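Local coordinates for ThiJ/PfpI family protein (Pseudomonas syringae pv. tomato, PDB 3EWN) that is of unknown function but belongs to the DJ-1/PfpI family, whose members share a fold with class I glutamine amidotransferases, at residues 117-122 and 163-168. Residues are numbered along the deposited sequence; the frame is centred on the assembly and turned at random.
Sequences AKYITS and VVRDRN
Asn168 meets the start of strand 119-123 with both backbone and side chain. Its carbonyl O takes the amide of Ile120 in a nearly straight bond, N to O 2.9 Å, while ND2 reaches back to Lys118 O at 3.0 Å. That second bond comes down from above the Lys118 carbonyl plane, yet the acceptor lies in the plane of the Asn168 amide. The reach depends on CG sitting between the backbone N and the carbonyl carbon (chi1 76°), which carries the amide group to Lys118 O. Asn168 CB, placed by the backbone, lies 3.2 Å from Lys118 O. A water donates to Ala117 O and accepts a weak hydrogen bond from Asn168 ND2.

In the mixed sheet of this DJ-1/PfpI domain, strand 169-172 runs parallel to 119-123 and separates it from the edge strand 163-166; residues 167-168 form the turn of the hairpin, and Ile120 with Ile170 carries the backbone pairing onward. Across that turn, the extended Arg165 side chain sends NE straight to Arg167 O, 2.9 Å away. Its NH2 then arrives at the edge of the Tyr119 ring, 4.2 Å from CE1, with the two planes 69° apart. Glu188 of helix 177-189 joins the two polar ends, through a salt bridge to Arg165 NH1 and a hydrogen bond with Tyr119 OH. On Ile120, CB lies 4.0 Å from Asn168 O, and the side chain packs against Leu135.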
# COMPACT_ATOMS: atom_id res chain seq x y z
N ALA A 117 -7.74 0.19 24.38
CA ALA A 117 -6.61 0.44 23.49
C ALA A 117 -5.91 1.76 23.80
O ALA A 117 -6.57 2.77 24.07
CB ALA A 117 -7.07 0.42 22.03
N LYS A 118 -4.58 1.76 23.75
CA LYS A 118 -3.82 2.98 24.02
C LYS A 118 -4.10 4.00 22.92
O LYS A 118 -4.22 5.20 23.18
CB LYS A 118 -2.32 2.65 24.08
CG LYS A 118 -1.46 3.80 24.60
CD LYS A 118 0.00 3.40 24.73
CE LYS A 118 0.84 4.57 25.24
NZ LYS A 118 2.29 4.23 25.36
N TYR A 119 -4.20 3.51 21.69
CA TYR A 119 -4.49 4.36 20.55
C TYR A 119 -5.63 3.76 19.74
O TYR A 119 -5.66 2.56 19.50
CB TYR A 119 -3.26 4.49 19.65
CG TYR A 119 -2.07 5.16 20.29
CD1 TYR A 119 -1.99 6.55 20.39
CD2 TYR A 119 -1.02 4.40 20.81
CE1 TYR A 119 -0.89 7.17 20.98
CE2 TYR A 119 0.08 5.01 21.40
CZ TYR A 119 0.14 6.39 21.48
OH TYR A 119 1.23 6.99 22.06
N ILE A 120 -6.57 4.61 19.33
CA ILE A 120 -7.71 4.21 18.52
C ILE A 120 -7.48 4.92 17.20
O ILE A 120 -7.45 6.15 17.14
CB ILE A 120 -9.03 4.67 19.18
CG1 ILE A 120 -9.22 3.91 20.49
CG2 ILE A 120 -10.20 4.45 18.22
CD1 ILE A 120 -10.44 4.33 21.28
N THR A 121 -7.31 4.15 16.13
CA THR A 121 -6.99 4.74 14.84
C THR A 121 -7.75 4.17 13.66
O THR A 121 -8.38 3.11 13.76
CB THR A 121 -5.49 4.56 14.55
OG1 THR A 121 -5.22 3.16 14.35
CG2 THR A 121 -4.65 5.05 15.73
N SER A 122 -7.68 4.87 12.54
CA SER A 122 -8.33 4.44 11.32
C SER A 122 -7.80 5.28 10.17
O SER A 122 -7.16 6.32 10.38
CB SER A 122 -9.85 4.61 11.41
OG SER A 122 -10.23 5.99 11.41
N VAL A 163 -4.19 14.13 8.43
CA VAL A 163 -4.00 13.34 9.64
C VAL A 163 -4.51 14.17 10.80
O VAL A 163 -4.09 15.32 10.97
CB VAL A 163 -2.52 12.99 9.88
CG1 VAL A 163 -2.37 12.21 11.18
CG2 VAL A 163 -1.98 12.17 8.71
N VAL A 164 -5.40 13.60 11.60
CA VAL A 164 -5.97 14.32 12.74
C VAL A 164 -5.76 13.57 14.04
O VAL A 164 -6.04 12.37 14.13
CB VAL A 164 -7.49 14.53 12.56
CG1 VAL A 164 -8.08 15.21 13.79
CG2 VAL A 164 -7.76 15.36 11.31
N ARG A 165 -5.23 14.27 15.05
CA ARG A 165 -5.05 13.65 16.35
C ARG A 165 -5.81 14.42 17.41
O ARG A 165 -5.73 15.64 17.48
CB ARG A 165 -3.57 13.57 16.75
CG ARG A 165 -3.43 12.96 18.14
CD ARG A 165 -1.99 12.78 18.60
NE ARG A 165 -1.97 12.15 19.92
CZ ARG A 165 -0.87 11.84 20.59
NH1 ARG A 165 0.32 12.11 20.08
NH2 ARG A 165 -0.96 11.27 21.79
N ASP A 166 -6.57 13.70 18.22
CA ASP A 166 -7.32 14.31 19.31
C ASP A 166 -7.16 13.32 20.45
O ASP A 166 -7.78 12.26 20.46
CB ASP A 166 -8.79 14.44 18.93
CG ASP A 166 -9.63 15.08 20.03
OD1 ASP A 166 -9.09 15.32 21.13
OD2 ASP A 166 -10.83 15.31 19.80
N ARG A 167 -6.31 13.67 21.42
CA ARG A 167 -6.04 12.79 22.54
C ARG A 167 -5.49 11.47 21.97
O ARG A 167 -4.51 11.49 21.24
CB ARG A 167 -7.32 12.58 23.36
CG ARG A 167 -7.64 13.79 24.25
CD ARG A 167 -9.10 13.83 24.66
NE ARG A 167 -9.95 14.27 23.55
CZ ARG A 167 -11.28 14.21 23.56
NH1 ARG A 167 -11.96 14.63 22.50
NH2 ARG A 167 -11.92 13.72 24.62
N ASN A 168 -6.12 10.34 22.29
CA ASN A 168 -5.60 9.08 21.78
C ASN A 168 -6.31 8.58 20.53
O ASN A 168 -6.24 7.40 20.19
CB ASN A 168 -5.62 8.02 22.88
CG ASN A 168 -7.01 7.48 23.14
OD1 ASN A 168 -7.99 8.22 23.09
ND2 ASN A 168 -7.09 6.19 23.43
O HOH W 1 -8.94 3.73 24.66